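Long-range contact in HIAXHD3 (Humicola insolens, PDB 3ZXK), which probably removes arabinofuranose side chains from xylan as a family 43 glycoside hydrolase, a scaffold for engineering endo-xylanase activity: residues I376-R390 / Q454-T466. Numbering follows the deposited sequence.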
loop_
_atom_site.group_PDB
_atom_site.type_symbol
_atom_site.label_atom_id
_atom_site.label_comp_id
_atom_site.label_asym_id
_atom_site.label_seq_id
_atom_site.Cartn_x
_atom_site.Cartn_y
_atom_site.Cartn_z
ATOM N N ILE A 376 0.905 4.508 8.216
ATOM C CA ILE A 376 0.962 4.532 9.678
ATOM C C ILE A 376 1.025 3.068 10.173
ATOM O O ILE A 376 0.197 2.239 9.766
ATOM C CB ILE A 376 -0.298 5.243 10.251
ATOM C CG1 ILE A 376 -0.394 6.724 9.771
ATOM C CG2 ILE A 376 -0.279 5.183 11.783
ATOM C CD1 ILE A 376 -1.728 7.393 10.065
ATOM N N ALA A 377 1.960 2.765 11.073
ATOM C CA ALA A 377 1.986 1.437 11.681
ATOM C C ALA A 377 1.095 1.422 12.912
ATOM O O ALA A 377 1.047 2.375 13.668
ATOM C CB ALA A 377 3.412 1.010 12.036
ATOM N N GLY A 378 0.376 0.321 13.106
ATOM C CA GLY A 378 -0.607 0.250 14.163
ATOM C C GLY A 378 -0.162 -0.573 15.347
ATOM O O GLY A 378 0.836 -1.279 15.286
ATOM N N PRO A 379 -0.952 -0.528 16.420
ATOM C CA PRO A 379 -2.246 0.183 16.450
ATOM C C PRO A 379 -2.176 1.700 16.686
ATOM O O PRO A 379 -3.160 2.384 16.390
ATOM C CB PRO A 379 -2.985 -0.502 17.611
ATOM C CG PRO A 379 -1.875 -0.956 18.523
ATOM C CD PRO A 379 -0.754 -1.390 17.608
ATOM N N LYS A 380 -1.051 2.200 17.219
ATOM C CA LYS A 380 -0.879 3.638 17.490
ATOM C C LYS A 380 0.544 4.056 17.204
ATOM O O LYS A 380 1.477 3.368 17.593
ATOM C CB LYS A 380 -1.205 3.991 18.952
ATOM C CG LYS A 380 -2.517 3.441 19.462
ATOM C CD LYS A 380 -2.788 3.961 20.873
ATOM C CE LYS A 380 -4.098 3.422 21.428
ATOM N NZ LYS A 380 -4.346 3.871 22.839
ATOM N N ALA A 381 0.703 5.195 16.542
ATOM C CA ALA A 381 2.034 5.699 16.202
ATOM C C ALA A 381 2.060 7.203 16.132
ATOM O O ALA A 381 1.048 7.844 15.795
ATOM C CB ALA A 381 2.528 5.129 14.871
ATOM N N SER A 382 3.237 7.741 16.420
ATOM C CA SER A 382 3.466 9.162 16.335
ATOM C C SER A 382 4.349 9.403 15.125
ATOM O O SER A 382 5.332 8.701 14.955
ATOM C CB SER A 382 4.186 9.625 17.603
ATOM O OG SER A 382 4.317 11.015 17.596
ATOM N N GLY A 383 3.975 10.344 14.249
ATOM C CA GLY A 383 4.848 10.701 13.121
ATOM C C GLY A 383 5.340 12.123 13.315
ATOM O O GLY A 383 4.542 13.049 13.520
ATOM N N ILE A 384 6.653 12.311 13.274
ATOM C CA ILE A 384 7.264 13.614 13.519
ATOM C C ILE A 384 8.073 14.076 12.305
ATOM O O ILE A 384 8.991 13.384 11.856
ATOM C CB ILE A 384 8.162 13.573 14.757
ATOM C CG1 ILE A 384 7.360 13.057 15.958
ATOM C CG2 ILE A 384 8.797 14.945 15.043
ATOM C CD1 ILE A 384 8.179 12.987 17.219
ATOM N N PHE A 385 7.696 15.222 11.755
ATOM C CA PHE A 385 8.414 15.873 10.664
ATOM C C PHE A 385 9.210 17.052 11.201
ATOM O O PHE A 385 8.700 17.847 12.000
ATOM C CB PHE A 385 7.438 16.380 9.607
ATOM C CG PHE A 385 6.786 15.295 8.788
ATOM C CD1 PHE A 385 7.415 14.796 7.636
ATOM C CD2 PHE A 385 5.540 14.784 9.158
ATOM C CE1 PHE A 385 6.789 13.819 6.874
ATOM C CE2 PHE A 385 4.922 13.817 8.391
ATOM C CZ PHE A 385 5.540 13.333 7.252
ATOM N N ARG A 386 10.449 17.181 10.745
ATOM C CA ARG A 386 11.330 18.275 11.130
ATOM C C ARG A 386 11.578 19.118 9.869
ATOM O O ARG A 386 12.015 18.580 8.845
ATOM C CB ARG A 386 12.628 17.700 11.706
ATOM C CG ARG A 386 13.590 18.743 12.238
ATOM C CD ARG A 386 14.944 18.136 12.522
ATOM N NE ARG A 386 15.848 19.119 13.090
ATOM C CZ ARG A 386 17.046 18.820 13.567
ATOM N NH1 ARG A 386 17.480 17.562 13.548
ATOM N NH2 ARG A 386 17.806 19.776 14.073
ATOM N N LEU A 387 11.238 20.408 9.926
ATOM C CA LEU A 387 11.270 21.294 8.743
ATOM C C LEU A 387 12.037 22.572 8.959
ATOM O O LEU A 387 12.118 23.076 10.090
ATOM C CB LEU A 387 9.859 21.648 8.265
ATOM C CG LEU A 387 8.974 20.467 7.855
ATOM C CD1 LEU A 387 8.108 20.027 9.022
ATOM C CD2 LEU A 387 8.136 20.881 6.665
ATOM N N ASP A 388 12.628 23.078 7.881
ATOM C CA ASP A 388 13.085 24.468 7.820
ATOM C C ASP A 388 12.128 25.219 6.862
ATOM O O ASP A 388 12.072 24.902 5.669
ATOM C CB ASP A 388 14.524 24.500 7.311
ATOM C CG ASP A 388 15.082 25.913 7.079
ATOM O OD1 ASP A 388 14.343 26.934 7.127
ATOM O OD2 ASP A 388 16.304 25.991 6.799
ATOM N N VAL A 389 11.368 26.184 7.373
ATOM C CA VAL A 389 10.323 26.813 6.557
ATOM C C VAL A 389 10.619 28.282 6.208
ATOM O O VAL A 389 9.729 29.035 5.797
ATOM C CB VAL A 389 8.913 26.706 7.203
ATOM C CG1 VAL A 389 8.522 25.239 7.430
ATOM C CG2 VAL A 389 8.845 27.499 8.494
ATOM N N ARG A 390 11.886 28.683 6.339
ATOM C CA ARG A 390 12.279 30.064 6.034
ATOM C C ARG A 390 11.969 30.470 4.599
ATOM O O ARG A 390 11.723 31.654 4.330
ATOM C CB ARG A 390 13.728 30.351 6.369
ATOM C CG ARG A 390 14.000 30.328 7.865
ATOM C CD ARG A 390 15.480 30.380 8.145
ATOM N NE ARG A 390 16.156 29.296 7.430
ATOM C CZ ARG A 390 17.468 29.254 7.207
ATOM N NH1 ARG A 390 18.242 30.234 7.646
ATOM N NH2 ARG A 390 18.009 28.234 6.555
ATOM N N GLN A 454 11.645 29.276 12.583
ATOM C CA GLN A 454 11.356 28.799 11.224
ATOM C C GLN A 454 12.407 27.846 10.716
ATOM O O GLN A 454 12.107 26.948 9.938
ATOM C CB GLN A 454 11.205 29.959 10.242
ATOM C CG GLN A 454 9.955 30.790 10.489
ATOM C CD GLN A 454 9.947 32.020 9.629
ATOM O OE1 GLN A 454 10.404 31.982 8.494
ATOM N NE2 GLN A 454 9.462 33.131 10.171
ATOM N N GLN A 455 13.646 28.043 11.160
ATOM C CA GLN A 455 14.753 27.212 10.674
ATOM C C GLN A 455 14.666 25.787 11.225
ATOM O O GLN A 455 15.234 24.877 10.644
ATOM C CB GLN A 455 16.106 27.881 10.980
ATOM C CG GLN A 455 17.351 27.259 10.329
ATOM C CD GLN A 455 17.832 26.000 11.037
ATOM O OE1 GLN A 455 17.755 25.888 12.264
ATOM N NE2 GLN A 455 18.320 25.033 10.259
ATOM N N ASP A 456 13.905 25.578 12.308
ATOM C CA ASP A 456 13.820 24.253 12.907
ATOM C C ASP A 456 12.503 24.072 13.629
ATOM O O ASP A 456 12.405 24.268 14.838
ATOM C CB ASP A 456 14.992 23.998 13.858
ATOM C CG ASP A 456 15.199 22.522 14.152
ATOM O OD1 ASP A 456 15.234 21.727 13.191
ATOM O OD2 ASP A 456 15.371 22.170 15.341
ATOM N N ILE A 457 11.479 23.711 12.871
ATOM C CA ILE A 457 10.161 23.462 13.437
ATOM C C ILE A 457 9.805 21.989 13.334
ATOM O O ILE A 457 10.007 21.364 12.291
ATOM C CB ILE A 457 9.074 24.343 12.773
ATOM C CG1 ILE A 457 7.703 24.080 13.400
ATOM C CG2 ILE A 457 9.005 24.097 11.266
ATOM C CD1 ILE A 457 6.747 25.241 13.232
ATOM N N TRP A 458 9.289 21.436 14.425
ATOM C CA TRP A 458 8.967 20.030 14.487
ATOM C C TRP A 458 7.488 19.905 14.615
ATOM O O TRP A 458 6.859 20.566 15.463
ATOM C CB TRP A 458 9.625 19.379 15.688
ATOM C CG TRP A 458 11.133 19.487 15.706
ATOM C CD1 TRP A 458 11.925 20.647 15.684
ATOM C CD2 TRP A 458 12.090 18.376 15.859
ATOM N NE1 TRP A 458 13.264 20.318 15.756
ATOM C CE2 TRP A 458 13.428 18.976 15.862
ATOM C CE3 TRP A 458 11.972 16.989 15.954
ATOM C CZ2 TRP A 458 14.582 18.206 15.978
ATOM C CZ3 TRP A 458 13.140 16.226 16.062
ATOM C CH2 TRP A 458 14.416 16.824 16.071
ATOM N N LEU A 459 6.923 19.077 13.759
ATOM C CA LEU A 459 5.491 18.889 13.677
ATOM C C LEU A 459 5.159 17.424 13.933
ATOM O O LEU A 459 5.653 16.532 13.218
ATOM C CB LEU A 459 4.972 19.332 12.304
ATOM C CG LEU A 459 5.160 20.822 11.989
ATOM C CD1 LEU A 459 4.705 21.119 10.557
ATOM C CD2 LEU A 459 4.437 21.714 13.022
ATOM N N ARG A 460 4.269 17.197 14.885
ATOM C CA ARG A 460 3.981 15.863 15.379
ATOM C C ARG A 460 2.518 15.477 15.288
ATOM O O ARG A 460 1.648 16.234 15.702
ATOM C CB ARG A 460 4.464 15.772 16.840
ATOM C CG ARG A 460 4.116 14.489 17.605
ATOM C CD ARG A 460 4.823 14.418 18.953
ATOM N NE ARG A 460 3.936 13.772 19.915
ATOM C CZ ARG A 460 4.014 13.929 21.233
ATOM N NH1 ARG A 460 4.990 14.656 21.759
ATOM N NH2 ARG A 460 3.136 13.322 22.021
ATOM N N ILE A 461 2.270 14.279 14.769
ATOM C CA ILE A 461 0.911 13.739 14.623
ATOM C C ILE A 461 0.831 12.448 15.441
ATOM O O ILE A 461 1.546 11.473 15.147
ATOM C CB ILE A 461 0.568 13.418 13.147
ATOM C CG1 ILE A 461 0.649 14.652 12.229
ATOM C CG2 ILE A 461 -0.820 12.796 13.023
ATOM C CD1 ILE A 461 0.497 14.325 10.755
ATOM N N ASP A 462 -0.036 12.405 16.444
ATOM C CA ASP A 462 -0.196 11.158 17.245
ATOM C C ASP A 462 -1.500 10.520 16.782
ATOM O O ASP A 462 -2.586 10.995 17.125
ATOM C CB ASP A 462 -0.278 11.438 18.764
ATOM C CG ASP A 462 1.061 11.788 19.393
ATOM O OD1 ASP A 462 2.025 12.054 18.641
ATOM O OD2 ASP A 462 1.132 11.826 20.659
ATOM N N ALA A 463 -1.387 9.442 16.009
ATOM C CA ALA A 463 -2.544 8.790 15.414
ATOM C C ALA A 463 -2.924 7.486 16.082
ATOM O O ALA A 463 -2.098 6.635 16.337
ATOM C CB ALA A 463 -2.277 8.507 13.948
ATOM N N ASP A 464 -4.205 7.308 16.312
ATOM C CA ASP A 464 -4.697 6.034 16.813
ATOM C C ASP A 464 -5.435 5.347 15.676
ATOM O O ASP A 464 -6.467 5.865 15.192
ATOM C CB ASP A 464 -5.644 6.280 18.001
ATOM C CG ASP A 464 -6.171 4.979 18.620
ATOM O OD1 ASP A 464 -5.722 3.909 18.190
ATOM O OD2 ASP A 464 -7.029 5.021 19.522
ATOM N N ILE A 465 -4.898 4.226 15.204
ATOM C CA ILE A 465 -5.548 3.445 14.149
ATOM C C ILE A 465 -6.063 2.111 14.677
ATOM O O ILE A 465 -6.280 1.170 13.902
ATOM C CB ILE A 465 -4.697 3.277 12.852
ATOM C CG1 ILE A 465 -3.300 2.678 13.122
ATOM C CG2 ILE A 465 -4.588 4.634 12.159
ATOM C CD1 ILE A 465 -2.594 2.117 11.892
ATOM N N THR A 466 -6.264 2.014 15.986
ATOM C CA THR A 466 -6.851 0.785 16.542
ATOM C C THR A 466 -8.141 0.457 15.769
ATOM O O THR A 466 -8.976 1.339 15.604
ATOM C CB THR A 466 -7.188 0.968 18.038
ATOM O OG1 THR A 466 -6.001 1.348 18.748
ATOM C CG2 THR A 466 -7.739 -0.332 18.643
HETATM O O HOH W 1 8.542 31.716 6.365
#
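R386 lies along W458 on the face of S382, I384, R460 and D462 in two antiparallel strands, 380-388 and 457-464, neighbours in one sheet of the concanavalin A-like β-sandwich. Its CG sits over the indole, a CH-pi contact 3.8 Å from the centroid of the five-membered ring, and the guanidinium continues above CZ2, 25° from parallel. With CG anti to the backbone N (chi1 -176°) and the chain extended to NE, the arginine reaches D456: NE donates to the syn lone pair of OD1 at 2.7 Å, nearly straight at 173°. The other carboxylate oxygen, OD2, takes W458 NE1 at 2.8 Å from above its plane, while K527 NZ also bridges to OD1. With an alanine here, D456 OD1 would probably lose its arginine partner, keeping K527, and one face of the W458 indole its cover.

Further along, D462 OD1 accepts S382 OG at 2.7 Å and R460 NE from opposite faces of its plane; R460 NH2 donates to OD2, completing a side-on grip. Paired N-H...O bonds join A381 with A463, G383 with I461, F385 with L459 and L387 with I457. Beyond the ladder, V389 N donates to Q454 O (2.8 Å); a water donates to V389 O and Q454 OE1, and Q454 NE2 to I449 O.

On the buried face L387 CD1 meets L459 CD1 at 3.9 Å, and A400 of the facing sheet packs on F385, L459 and I461. Backbone bonds of 380-388 thus alternate between this ladder and strand 523-533, and R386-D456 and R460-D462 pair charge opposite the apolar sandwich face.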